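Local atomic coordinates of LYND (Lyngbya aestuarii, PDB entry 4V1T), a protein that probably catalyses the ATP-dependent cyclodehydration of cysteine side chains in a precursor peptide to thiazolines, as a heterocyclase of the YcaO family. Residues Val114-Val119 and Ala128-Ala133; Ile268-Val273 and Gly279-Pro284; Leu402-Ser407 and Lys657-Asp662; Lys409-Ser414 and Glu575-Gln580; Thr598-Ile603 and Tyr750-Lys755. One frame throughout, in Å; residues are numbered along the deposited sequence.

Along the chain, contacts 1 and 2 come first and lie on the same side of its centre, with centres 22 Å apart; strand 114-118 of contact 1 and helix 250-275 of contact 2 belong to the region that also holds the zinc site. Contacts 3, 4 and 5 lie in the part that carries ADP and magnesium. Contact 3 joins segments 250 residues apart and encloses contact 4 in sequence; both use strand 406-410, and their centres are 24 Å apart. Contact 5 crosses contact 3 in chain order, its centre 31 Å away. Contacts 1 and 5 are 71 Å apart between centres, evidence of an elongated, multi-domain chain whose nucleotide site is remote from the first two contacts.

Contact 1 (Val114-Val119 and Ala128-Ala133); sequences VTLTPV and AALTTA
The torsions of two leucines set up this contact: CG of Leu116 lies anti to its own carbonyl carbon (chi1 -51°), and chi2 of -169° then carries CD1 straight out from strand 114-118, while CG of Leu130 stands anti to the backbone N (chi1 179°). The two side chains cross obliquely, and CD1 of Leu116 meets CD2 of Leu130 at 4.0 Å. The other methyl joins in, since Leu116 CD2 is 4.1 Å from Leu130 CD2, so the Leu116 fork straddles one Leu130 methyl. CD1 also reaches Thr131, whose OG1 is 3.3 Å from Leu116 CD1. That is van der Waals packing against an oxygen whose polar partner lies elsewhere: Thr131 OG1 is hydrogen-bonded to the carbonyl O of Val127, one turn earlier in the helix, and so presents a satisfied hydroxyl to the methyl. Strand and helix approach to 8.0 Å between the CA atoms of Leu116 and Thr131. The pair belongs to a beta-alpha-beta unit in which helix 124-135 links strand 114-118 to its parallel neighbour 141-142. Leu116 also packs on Val127 and Leu134 of that helix and on Val155 of strand 154-157, and Leu130 touches Leu157 of the same strand and Leu257 of helix 250-275.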
# COMPACT_ATOMS: atom_id res chain seq x y z
N VAL B 114 -20.97 -32.38 0.81
CA VAL B 114 -19.94 -31.87 1.72
C VAL B 114 -20.19 -32.44 3.13
O VAL B 114 -21.31 -32.85 3.45
CB VAL B 114 -19.99 -30.33 1.71
CG1 VAL B 114 -19.59 -29.72 3.05
CG2 VAL B 114 -19.11 -29.78 0.59
N THR B 115 -19.14 -32.48 3.95
CA THR B 115 -19.29 -32.86 5.35
C THR B 115 -18.92 -31.70 6.26
O THR B 115 -17.99 -30.95 5.95
CB THR B 115 -18.43 -34.09 5.73
OG1 THR B 115 -17.05 -33.82 5.50
CG2 THR B 115 -18.86 -35.31 4.92
N LEU B 116 -19.67 -31.55 7.35
CA LEU B 116 -19.37 -30.57 8.39
C LEU B 116 -18.88 -31.30 9.64
O LEU B 116 -19.39 -32.37 9.97
CB LEU B 116 -20.60 -29.73 8.74
CG LEU B 116 -21.35 -29.08 7.57
CD1 LEU B 116 -22.36 -28.08 8.11
CD2 LEU B 116 -20.41 -28.42 6.58
N THR B 117 -17.89 -30.72 10.32
CA THR B 117 -17.32 -31.31 11.53
C THR B 117 -17.03 -30.22 12.57
O THR B 117 -16.17 -29.39 12.36
CB THR B 117 -16.01 -32.07 11.23
OG1 THR B 117 -16.18 -32.91 10.07
CG2 THR B 117 -15.60 -32.93 12.42
N PRO B 118 -17.76 -30.23 13.69
CA PRO B 118 -17.42 -29.27 14.74
C PRO B 118 -16.21 -29.69 15.56
O PRO B 118 -15.88 -30.87 15.65
CB PRO B 118 -18.67 -29.25 15.62
CG PRO B 118 -19.19 -30.65 15.50
CD PRO B 118 -18.94 -31.04 14.06
N VAL B 119 -15.56 -28.71 16.16
CA VAL B 119 -14.41 -28.93 17.03
C VAL B 119 -14.45 -27.83 18.10
O VAL B 119 -14.93 -26.72 17.84
CB VAL B 119 -13.08 -28.93 16.24
CG1 VAL B 119 -12.84 -27.59 15.58
CG2 VAL B 119 -11.90 -29.28 17.13
N ALA B 128 -26.03 -26.79 12.27
CA ALA B 128 -27.29 -26.91 11.56
C ALA B 128 -27.58 -25.66 10.72
O ALA B 128 -28.15 -25.76 9.64
CB ALA B 128 -28.43 -27.16 12.55
N ALA B 129 -27.18 -24.50 11.22
CA ALA B 129 -27.39 -23.24 10.51
C ALA B 129 -26.57 -23.19 9.22
O ALA B 129 -27.07 -22.78 8.18
CB ALA B 129 -27.03 -22.06 11.40
N LEU B 130 -25.30 -23.61 9.31
CA LEU B 130 -24.45 -23.66 8.13
C LEU B 130 -25.02 -24.64 7.13
O LEU B 130 -24.98 -24.39 5.93
CB LEU B 130 -23.02 -24.05 8.49
CG LEU B 130 -22.03 -24.16 7.32
CD1 LEU B 130 -21.98 -22.85 6.53
CD2 LEU B 130 -20.64 -24.52 7.80
N THR B 131 -25.56 -25.75 7.63
CA THR B 131 -26.19 -26.77 6.80
C THR B 131 -27.33 -26.15 6.01
O THR B 131 -27.46 -26.37 4.80
CB THR B 131 -26.70 -27.97 7.64
OG1 THR B 131 -25.59 -28.62 8.28
CG2 THR B 131 -27.45 -28.98 6.77
N THR B 132 -28.16 -25.38 6.71
CA THR B 132 -29.26 -24.67 6.08
C THR B 132 -28.75 -23.67 5.05
O THR B 132 -29.28 -23.57 3.93
CB THR B 132 -30.12 -23.96 7.14
OG1 THR B 132 -30.59 -24.93 8.07
CG2 THR B 132 -31.32 -23.25 6.51
N ALA B 133 -27.71 -22.93 5.41
CA ALA B 133 -27.14 -21.96 4.51
C ALA B 133 -26.67 -22.62 3.22
O ALA B 133 -26.91 -22.10 2.12
CB ALA B 133 -25.98 -21.25 5.17

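Contact 2 (Ile268-Val273 and Gly279-Pro284); sequences IVKYHV and GTVFFP
NZ of Lys270 is held by two oxygens, the carbonyl O of Phe283 and OG1 of Thr285. The first bond runs 2.9 Å from Lys270 NZ to Phe283 O, with a C=O...N angle of 154° and the donor tilted 22° from the carbonyl plane. The lysine gets there by leaving the helix with CG opposite the backbone N (chi1 174°), its aliphatic part packing against Val281 on one side and the Phe283 ring on an adjacent one. On the way, Lys270 CG rests 3.6 Å from CG1 of Val281, the two side chains crossing at about a right angle. Lys270 CD lies over one face of the Phe283 ring, 4.1 Å above the plane and offset toward the rim, and Lys270 CB touches CZ of that ring at 3.7 Å. With an alanine in its place, the Phe283 carbonyl and Thr285 OG1 would probably lose this partner, and Val281 and the ring the methylenes that pack on them. A lesser contact sets Val273 CG1 3.7 Å from OG1 of Thr280, a hydroxyl hydrogen-bonded to Ala277 O. The loop thus folds back along the end of helix 250-275 before strand 289-294; Val269 and Val273 also pack on helix 103-109, through Ala109 and Val105 respectively, and Phe283 touches Leu99.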
# COMPACT_ATOMS: atom_id res chain seq x y z
N ILE B 268 -15.98 -25.75 -4.47
CA ILE B 268 -16.42 -27.02 -5.07
C ILE B 268 -16.61 -26.85 -6.57
O ILE B 268 -16.34 -27.78 -7.35
CB ILE B 268 -17.72 -27.57 -4.43
CG1 ILE B 268 -18.86 -26.55 -4.53
CG2 ILE B 268 -17.47 -27.95 -2.98
CD1 ILE B 268 -20.20 -27.06 -4.07
N VAL B 269 -17.07 -25.66 -7.00
CA VAL B 269 -17.27 -25.41 -8.43
C VAL B 269 -15.92 -25.37 -9.12
O VAL B 269 -15.70 -26.02 -10.15
CB VAL B 269 -18.03 -24.10 -8.67
CG1 VAL B 269 -17.94 -23.66 -10.13
CG2 VAL B 269 -19.47 -24.26 -8.25
N LYS B 270 -15.00 -24.61 -8.54
CA LYS B 270 -13.63 -24.55 -9.01
C LYS B 270 -13.00 -25.95 -9.08
O LYS B 270 -12.34 -26.31 -10.06
CB LYS B 270 -12.82 -23.64 -8.09
CG LYS B 270 -11.32 -23.60 -8.37
CD LYS B 270 -10.77 -22.22 -8.07
CE LYS B 270 -9.27 -22.17 -8.09
NZ LYS B 270 -8.77 -20.87 -7.58
N TYR B 271 -13.24 -26.74 -8.05
CA TYR B 271 -12.67 -28.07 -7.96
C TYR B 271 -13.22 -28.99 -9.05
O TYR B 271 -12.49 -29.78 -9.63
CB TYR B 271 -12.96 -28.67 -6.60
CG TYR B 271 -12.65 -30.15 -6.50
CD1 TYR B 271 -11.34 -30.60 -6.54
CD2 TYR B 271 -13.66 -31.08 -6.37
CE1 TYR B 271 -11.04 -31.95 -6.44
CE2 TYR B 271 -13.38 -32.43 -6.26
CZ TYR B 271 -12.06 -32.86 -6.29
OH TYR B 271 -11.77 -34.19 -6.20
N HIS B 272 -14.53 -28.86 -9.31
CA HIS B 272 -15.18 -29.67 -10.32
C HIS B 272 -14.59 -29.39 -11.70
O HIS B 272 -14.31 -30.31 -12.45
CB HIS B 272 -16.68 -29.38 -10.33
CG HIS B 272 -17.43 -30.10 -11.41
ND1 HIS B 272 -17.73 -31.44 -11.33
CD2 HIS B 272 -17.94 -29.66 -12.58
CE1 HIS B 272 -18.40 -31.80 -12.41
NE2 HIS B 272 -18.53 -30.75 -13.19
N VAL B 273 -14.37 -28.11 -12.02
CA VAL B 273 -13.92 -27.71 -13.35
C VAL B 273 -12.44 -28.01 -13.54
O VAL B 273 -11.96 -28.01 -14.67
CB VAL B 273 -14.20 -26.20 -13.60
CG1 VAL B 273 -13.75 -25.76 -14.99
CG2 VAL B 273 -15.68 -25.93 -13.45
N GLY B 279 -6.45 -25.91 -14.54
CA GLY B 279 -5.94 -24.57 -14.81
C GLY B 279 -6.79 -23.68 -15.70
O GLY B 279 -6.33 -22.62 -16.13
N THR B 280 -8.02 -24.10 -15.98
CA THR B 280 -8.92 -23.30 -16.80
C THR B 280 -9.76 -22.34 -15.94
O THR B 280 -10.44 -21.46 -16.47
CB THR B 280 -9.85 -24.19 -17.64
OG1 THR B 280 -10.58 -25.07 -16.78
CG2 THR B 280 -9.06 -25.03 -18.62
N VAL B 281 -9.71 -22.51 -14.62
CA VAL B 281 -10.46 -21.66 -13.70
C VAL B 281 -9.50 -20.68 -13.02
O VAL B 281 -8.41 -21.06 -12.60
CB VAL B 281 -11.18 -22.49 -12.63
CG1 VAL B 281 -10.18 -23.20 -11.75
CG2 VAL B 281 -12.09 -21.60 -11.78
N PHE B 282 -9.91 -19.42 -12.92
CA PHE B 282 -9.02 -18.36 -12.48
C PHE B 282 -9.36 -17.80 -11.11
O PHE B 282 -8.46 -17.50 -10.32
CB PHE B 282 -9.04 -17.22 -13.50
CG PHE B 282 -8.51 -17.61 -14.86
CD1 PHE B 282 -7.14 -17.62 -15.10
CD2 PHE B 282 -9.38 -17.97 -15.88
CE1 PHE B 282 -6.65 -17.98 -16.35
CE2 PHE B 282 -8.89 -18.34 -17.12
CZ PHE B 282 -7.52 -18.34 -17.36
N PHE B 283 -10.65 -17.65 -10.83
CA PHE B 283 -11.09 -16.83 -9.71
C PHE B 283 -10.53 -17.34 -8.38
O PHE B 283 -10.36 -18.54 -8.19
CB PHE B 283 -12.63 -16.77 -9.67
CG PHE B 283 -13.31 -18.10 -9.42
CD1 PHE B 283 -13.46 -18.59 -8.13
CD2 PHE B 283 -13.83 -18.83 -10.47
CE1 PHE B 283 -14.10 -19.79 -7.90
CE2 PHE B 283 -14.47 -20.04 -10.25
CZ PHE B 283 -14.60 -20.53 -8.96
N PRO B 284 -10.25 -16.41 -7.45
CA PRO B 284 -9.64 -16.81 -6.18
C PRO B 284 -10.58 -17.60 -5.28
O PRO B 284 -11.78 -17.34 -5.25
CB PRO B 284 -9.25 -15.47 -5.54
CG PRO B 284 -10.19 -14.49 -6.13
CD PRO B 284 -10.44 -14.95 -7.54

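Contact 3 (Leu402-Ser407 and Lys657-Asp662); sequences LKHKSS and KSDATD
A histidine-carboxylate hydrogen bond at the surface joins the loop entering strand 406-410 to the loop entering helix 661-666. NE2 of His404 donates to OD1 of Asp659 over 3.3 Å, and the N-H...O angle of 142° makes it a bent bond. OD1 is approached from its syn side but 31° out of the carboxylate plane; the imidazole and carboxylate planes stand 55° apart. Asp659 sits in a type II beta turn from Ser658 to Thr661, where Ala660 occupies the N-cap position of helix 661-666. The turn is braced from inside: Thr661 OG1 donates to Ser658 O at 2.6 Å, supplementing a weak backbone bond from Thr661 N to the same oxygen. Beside the histidine, the extended Lys403 chain ends with NZ 4.0 Å from Ser658 N. Lys403 NZ is also 6.2 Å from Asp659 OD1, so any attraction would probably be weak, the more so as the like charge of Lys657 NZ is 6.7 Å from Lys403 NZ. The side chain of His404 lies about 10 Å from a bound magnesium ion.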
# COMPACT_ATOMS: atom_id res chain seq x y z
N LEU B 402 7.87 -8.44 24.72
CA LEU B 402 6.81 -7.71 24.03
C LEU B 402 7.34 -6.37 23.53
O LEU B 402 6.75 -5.73 22.66
CB LEU B 402 5.62 -7.47 24.95
CG LEU B 402 4.45 -8.45 24.81
CD1 LEU B 402 4.91 -9.87 25.07
CD2 LEU B 402 3.32 -8.08 25.76
N LYS B 403 8.46 -5.94 24.10
CA LYS B 403 9.16 -4.74 23.66
C LYS B 403 10.17 -5.14 22.59
O LYS B 403 10.08 -6.22 22.02
CB LYS B 403 9.88 -4.10 24.85
CG LYS B 403 8.96 -3.72 25.99
CD LYS B 403 9.58 -2.67 26.90
CE LYS B 403 8.52 -1.98 27.72
NZ LYS B 403 9.09 -1.31 28.92
N HIS B 404 11.12 -4.26 22.33
CA HIS B 404 12.15 -4.53 21.33
C HIS B 404 11.53 -4.78 19.96
O HIS B 404 11.85 -5.74 19.27
CB HIS B 404 13.02 -5.73 21.75
CG HIS B 404 13.54 -5.65 23.15
ND1 HIS B 404 14.28 -6.67 23.72
CD2 HIS B 404 13.43 -4.69 24.10
CE1 HIS B 404 14.61 -6.33 24.96
NE2 HIS B 404 14.10 -5.14 25.21
N LYS B 405 10.62 -3.89 19.58
CA LYS B 405 10.09 -3.91 18.24
C LYS B 405 11.26 -3.84 17.26
O LYS B 405 12.28 -3.20 17.55
CB LYS B 405 9.14 -2.74 18.02
CG LYS B 405 7.87 -2.81 18.86
CD LYS B 405 6.99 -1.61 18.58
CE LYS B 405 5.67 -1.68 19.33
NZ LYS B 405 4.84 -0.47 19.07
N SER B 406 11.12 -4.51 16.13
CA SER B 406 12.07 -4.32 15.04
C SER B 406 11.77 -2.97 14.41
O SER B 406 10.64 -2.47 14.49
CB SER B 406 11.97 -5.45 14.00
OG SER B 406 12.31 -6.70 14.57
N SER B 407 12.78 -2.37 13.80
CA SER B 407 12.65 -1.02 13.28
C SER B 407 13.46 -0.85 12.01
O SER B 407 14.45 -1.55 11.80
CB SER B 407 13.12 -0.01 14.34
OG SER B 407 12.94 1.31 13.88
N LYS B 657 9.54 5.23 28.35
CA LYS B 657 9.62 3.81 28.61
C LYS B 657 10.82 3.36 27.88
O LYS B 657 11.55 4.18 27.35
CB LYS B 657 8.41 3.08 28.07
CG LYS B 657 7.10 3.40 28.77
CD LYS B 657 6.99 2.64 30.07
CE LYS B 657 6.13 3.37 31.08
NZ LYS B 657 4.70 3.41 30.65
N SER B 658 11.06 2.06 27.92
CA SER B 658 12.14 1.43 27.17
C SER B 658 13.41 1.42 27.94
O SER B 658 13.62 2.22 28.83
CB SER B 658 12.46 2.13 25.84
OG SER B 658 13.18 3.34 26.05
N ASP B 659 14.28 0.55 27.49
CA ASP B 659 15.60 0.44 28.06
C ASP B 659 16.24 1.76 27.75
O ASP B 659 15.85 2.41 26.79
CB ASP B 659 16.35 -0.71 27.44
CG ASP B 659 15.70 -2.04 27.74
OD1 ASP B 659 14.83 -2.47 26.97
OD2 ASP B 659 16.05 -2.65 28.76
N ALA B 660 17.16 2.18 28.59
CA ALA B 660 17.91 3.42 28.39
C ALA B 660 17.23 4.67 28.89
O ALA B 660 17.75 5.75 28.74
CB ALA B 660 18.29 3.60 26.94
N THR B 661 16.07 4.54 29.51
CA THR B 661 15.38 5.71 30.02
C THR B 661 16.25 6.47 31.04
O THR B 661 16.41 7.66 30.95
CB THR B 661 14.04 5.30 30.66
OG1 THR B 661 13.22 4.66 29.69
CG2 THR B 661 13.34 6.48 31.17
N ASP B 662 16.86 5.75 31.96
CA ASP B 662 17.76 6.34 32.95
C ASP B 662 18.86 7.16 32.28
O ASP B 662 19.13 8.29 32.66
CB ASP B 662 18.40 5.25 33.80
CG ASP B 662 19.04 5.79 35.06
OD1 ASP B 662 19.98 6.62 34.95
OD2 ASP B 662 18.62 5.39 36.17

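Contact 4 (Lys409-Ser414 and Glu575-Gln580). With ADP (adenosine-5'-diphosphate), chain L.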
# COMPACT_ATOMS: atom_id res chain seq x y z
N LYS B 409 15.30 2.08 9.24
CA LYS B 409 15.89 3.41 9.12
C LYS B 409 16.34 3.62 7.68
O LYS B 409 16.68 2.67 6.99
CB LYS B 409 17.08 3.56 10.07
CG LYS B 409 18.20 2.56 9.80
CD LYS B 409 19.36 2.71 10.78
CE LYS B 409 20.47 1.72 10.46
NZ LYS B 409 21.67 1.93 11.32
N GLY B 410 16.33 4.87 7.22
CA GLY B 410 16.77 5.15 5.88
C GLY B 410 16.91 6.61 5.52
O GLY B 410 16.36 7.50 6.15
N LYS B 411 17.69 6.83 4.46
CA LYS B 411 17.81 8.13 3.83
C LYS B 411 16.55 8.46 3.07
O LYS B 411 16.25 9.63 2.82
CB LYS B 411 19.00 8.11 2.87
CG LYS B 411 19.39 9.44 2.29
CD LYS B 411 20.66 9.30 1.48
CE LYS B 411 20.78 10.38 0.43
NZ LYS B 411 22.19 10.79 0.27
N THR B 412 15.83 7.42 2.67
CA THR B 412 14.57 7.56 1.95
C THR B 412 13.51 6.69 2.61
O THR B 412 13.82 5.81 3.42
CB THR B 412 14.72 7.16 0.47
OG1 THR B 412 14.98 5.75 0.38
CG2 THR B 412 15.85 7.93 -0.18
N ASP B 413 12.26 6.91 2.23
CA ASP B 413 11.15 6.14 2.77
C ASP B 413 11.23 4.66 2.41
O ASP B 413 11.00 3.79 3.24
CB ASP B 413 9.83 6.71 2.28
CG ASP B 413 8.67 6.25 3.12
OD1 ASP B 413 8.45 6.86 4.19
OD2 ASP B 413 7.99 5.29 2.71
N SER B 414 11.54 4.38 1.15
CA SER B 414 11.57 3.01 0.65
C SER B 414 12.64 2.20 1.36
O SER B 414 12.44 1.03 1.67
CB SER B 414 11.80 2.99 -0.86
OG SER B 414 13.00 3.65 -1.20
N GLU B 575 28.04 14.93 -0.12
CA GLU B 575 26.70 14.44 0.18
C GLU B 575 25.89 15.54 0.87
O GLU B 575 26.16 15.86 2.03
CB GLU B 575 26.78 13.21 1.08
CG GLU B 575 25.45 12.50 1.27
CD GLU B 575 24.91 11.98 -0.03
OE1 GLU B 575 25.66 11.27 -0.73
OE2 GLU B 575 23.76 12.30 -0.36
N PRO B 576 24.88 16.09 0.18
CA PRO B 576 24.16 17.23 0.77
C PRO B 576 23.33 16.84 2.00
O PRO B 576 22.99 17.70 2.81
CB PRO B 576 23.27 17.69 -0.38
CG PRO B 576 22.99 16.45 -1.15
CD PRO B 576 24.23 15.61 -1.05
N TYR B 577 23.02 15.55 2.14
CA TYR B 577 22.11 15.07 3.17
C TYR B 577 22.64 15.26 4.61
O TYR B 577 21.88 15.58 5.52
CB TYR B 577 21.82 13.59 2.94
CG TYR B 577 20.98 12.96 4.04
CD1 TYR B 577 19.59 13.01 3.99
CD2 TYR B 577 21.57 12.32 5.12
CE1 TYR B 577 18.82 12.44 4.98
CE2 TYR B 577 20.81 11.74 6.12
CZ TYR B 577 19.43 11.81 6.04
OH TYR B 577 18.66 11.23 7.03
N PHE B 578 23.94 15.04 4.80
CA PHE B 578 24.52 15.20 6.13
C PHE B 578 24.33 16.63 6.63
O PHE B 578 23.94 16.84 7.78
CB PHE B 578 26.01 14.84 6.11
CG PHE B 578 26.29 13.43 5.65
CD1 PHE B 578 25.37 12.41 5.87
CD2 PHE B 578 27.47 13.13 5.01
CE1 PHE B 578 25.62 11.13 5.44
CE2 PHE B 578 27.73 11.84 4.58
CZ PHE B 578 26.81 10.83 4.80
N VAL B 579 24.58 17.60 5.76
CA VAL B 579 24.48 19.00 6.11
C VAL B 579 23.04 19.40 6.40
O VAL B 579 22.76 20.11 7.37
CB VAL B 579 25.03 19.89 4.99
CG1 VAL B 579 24.82 21.36 5.32
CG2 VAL B 579 26.52 19.61 4.76
N GLN B 580 22.12 18.93 5.57
CA GLN B 580 20.71 19.21 5.73
C GLN B 580 20.17 18.66 7.04
O GLN B 580 19.34 19.29 7.69
CB GLN B 580 19.91 18.61 4.58
CG GLN B 580 20.13 19.31 3.25
CD GLN B 580 19.48 18.55 2.10
OE1 GLN B 580 20.15 18.21 1.12
NE2 GLN B 580 18.19 18.29 2.21
PB ADP L . 20.82 -2.44 11.63
O1B ADP L . 21.61 -3.71 11.83
O2B ADP L . 21.54 -1.20 12.07
O3B ADP L . 19.41 -2.55 12.12
PA ADP L . 19.55 -1.77 9.10
O1A ADP L . 20.13 -1.01 7.93
O2A ADP L . 18.49 -1.10 9.95
O3A ADP L . 20.77 -2.33 10.01
O5' ADP L . 18.94 -3.14 8.53
C5' ADP L . 18.13 -3.97 9.33
C4' ADP L . 18.12 -5.35 8.72
O4' ADP L . 17.42 -5.34 7.47
C3' ADP L . 19.52 -5.84 8.40
O3' ADP L . 19.58 -7.23 8.65
C2' ADP L . 19.72 -5.59 6.92
O2' ADP L . 20.53 -6.58 6.30
C1' ADP L . 18.30 -5.66 6.39
N9 ADP L . 18.10 -4.73 5.26
C8 ADP L . 18.17 -3.39 5.29
N7 ADP L . 17.92 -2.87 4.06
C5 ADP L . 17.69 -3.89 3.23
C6 ADP L . 17.37 -4.04 1.80
N6 ADP L . 17.26 -2.93 1.03
N1 ADP L . 17.22 -5.28 1.30
C2 ADP L . 17.34 -6.38 2.08
N3 ADP L . 17.62 -6.31 3.40
C4 ADP L . 17.82 -5.12 4.02
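The aliphatic part of Lys411 lies across one face of the Tyr577 ring: CG is 4.1 Å from the ring centroid and 17° off the normal, a CH-pi contact. With chi1 at -171°, CG points away from the backbone N, and the chain slides past the tyrosine toward Glu575. Lys411 NZ is modelled as a salt bridge to Glu575 OE2, but the atoms stand too close for their exact positions to be trusted. Behind the carboxylate, Glu575 CG sits over the centre of the Phe578 ring, 4.0 Å above its plane. The tyrosine is anchored at its far end, where OH is hydrogen-bonded to Leu379 O, and Leu635 of helix 630-649 touches both Lys411 and Tyr577. Two residues earlier, Lys409 reaches the nucleotide. Its extended chain runs beside the alpha-phosphate, with CE 3.5 Å from ADP O2A, and ends with a weak hydrogen bond from NZ to ADP O2B at 3.2 Å. NZ is further bound by Glu640 OE2 and Arg636 O. Were Lys409 replaced by a methionine, the beta-phosphate would probably lose this donor and the Glu640 carboxylate one of its partners. While the loop after strand 406-410 packs on helix 576-587, the strand itself thus brings a lysine to the diphosphate, in keeping with the ATP-binding site of a YcaO cyclodehydratase.

Contact 5 (Thr598-Ile603 and Tyr750-Lys755)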
# COMPACT_ATOMS: atom_id res chain seq x y z
N THR B 598 37.07 4.28 13.07
CA THR B 598 37.85 3.42 12.21
C THR B 598 39.10 2.91 12.94
O THR B 598 39.95 3.70 13.33
CB THR B 598 38.27 4.16 10.93
OG1 THR B 598 37.13 4.83 10.38
CG2 THR B 598 38.84 3.18 9.90
N ALA B 599 39.19 1.59 13.11
CA ALA B 599 40.27 0.98 13.88
C ALA B 599 41.22 0.19 12.97
O ALA B 599 41.39 0.54 11.81
CB ALA B 599 39.69 0.10 14.99
N ASP B 600 41.82 -0.88 13.49
CA ASP B 600 42.94 -1.55 12.82
C ASP B 600 42.60 -2.23 11.49
O ASP B 600 43.49 -2.53 10.70
CB ASP B 600 43.58 -2.58 13.77
CG ASP B 600 42.59 -3.64 14.23
OD1 ASP B 600 41.41 -3.30 14.44
OD2 ASP B 600 43.01 -4.80 14.37
N LEU B 601 41.31 -2.44 11.22
CA LEU B 601 40.91 -3.07 9.96
C LEU B 601 40.81 -2.04 8.84
O LEU B 601 40.82 -2.39 7.65
CB LEU B 601 39.58 -3.80 10.12
CG LEU B 601 39.50 -4.89 11.19
CD1 LEU B 601 38.22 -5.69 11.06
CD2 LEU B 601 40.71 -5.81 11.15
N GLY B 602 40.72 -0.77 9.21
CA GLY B 602 40.71 0.32 8.25
C GLY B 602 39.39 0.49 7.51
O GLY B 602 39.29 1.30 6.59
N ILE B 603 38.39 -0.28 7.91
CA ILE B 603 37.05 -0.16 7.34
C ILE B 603 36.33 0.97 8.06
O ILE B 603 36.18 0.92 9.27
CB ILE B 603 36.25 -1.46 7.49
CG1 ILE B 603 36.97 -2.61 6.76
CG2 ILE B 603 34.84 -1.27 6.94
CD1 ILE B 603 36.34 -3.98 6.97
N TYR B 750 41.74 -4.37 24.75
CA TYR B 750 42.89 -3.77 25.41
C TYR B 750 44.00 -3.44 24.42
O TYR B 750 44.65 -2.40 24.52
CB TYR B 750 43.44 -4.71 26.51
CG TYR B 750 42.42 -5.08 27.58
CD1 TYR B 750 42.27 -4.30 28.72
CD2 TYR B 750 41.59 -6.18 27.44
CE1 TYR B 750 41.34 -4.61 29.69
CE2 TYR B 750 40.65 -6.50 28.41
CZ TYR B 750 40.53 -5.71 29.53
OH TYR B 750 39.60 -6.03 30.48
N ASP B 751 44.20 -4.33 23.44
CA ASP B 751 45.40 -4.30 22.60
C ASP B 751 45.33 -3.33 21.41
O ASP B 751 46.31 -2.65 21.10
CB ASP B 751 45.70 -5.70 22.07
CG ASP B 751 45.98 -6.70 23.18
OD1 ASP B 751 45.73 -6.38 24.36
OD2 ASP B 751 46.44 -7.82 22.87
N VAL B 752 44.18 -3.28 20.73
CA VAL B 752 44.10 -2.51 19.48
C VAL B 752 44.48 -1.04 19.69
O VAL B 752 45.25 -0.49 18.89
CB VAL B 752 42.70 -2.61 18.84
CG1 VAL B 752 42.60 -1.70 17.61
CG2 VAL B 752 42.40 -4.05 18.46
N PRO B 753 43.95 -0.38 20.74
CA PRO B 753 44.25 1.05 20.92
C PRO B 753 45.73 1.39 21.05
O PRO B 753 46.13 2.46 20.60
CB PRO B 753 43.50 1.40 22.21
CG PRO B 753 42.41 0.41 22.30
CD PRO B 753 42.97 -0.86 21.74
N VAL B 754 46.55 0.50 21.64
CA VAL B 754 47.97 0.79 21.74
C VAL B 754 48.66 0.53 20.40
O VAL B 754 49.59 1.23 20.03
CB VAL B 754 48.67 -0.02 22.86
CG1 VAL B 754 47.79 -0.07 24.11
CG2 VAL B 754 49.05 -1.42 22.41
N LYS B 755 48.20 -0.50 19.69
CA LYS B 755 48.75 -0.81 18.38
C LYS B 755 48.56 0.36 17.41
O LYS B 755 49.39 0.61 16.55
CB LYS B 755 48.09 -2.06 17.80
CG LYS B 755 48.80 -3.37 18.11
CD LYS B 755 48.60 -4.37 16.98
CE LYS B 755 49.34 -5.67 17.25
NZ LYS B 755 49.46 -6.52 16.02
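This is a small packing contact between the tight turn linking strands 590-596 and 605-612 and helix 748-755, and its evidence is the meeting of one valine methyl with Ala599 and Asp600. CG1 of Val752, placed anti to the backbone N (chi1 175°), points at the turn. It lies 3.7 Å from OD1 of Asp600 and 4.3 Å from CB of Ala599, and the Asp600 and Val752 side chains cross at about a right angle. The carboxylate oxygen beside the methyl has its polar partner elsewhere, in a salt bridge from Asp600 OD1 to Arg748 NH2 at the start of the same helix. That bridge and the methyl contact tie the turn to the helix twice. Lys755 is more distant, its NZ 6.9 Å from Asp600 OD2, so any pull on the carboxylate would be weak. The turn itself is a type I beta turn from Ala599 to Gly602, closed by Gly602 N to Ala599 O at 3.0 Å. The helix is kinked at Pro753 and Val754. Both sides of the contact rest on helix 538-561: Leu601 on Val550 and Ile603 on Met547 from the turn, Val752 on Leu557 and Pro753 on Asn561 from helix 748-755.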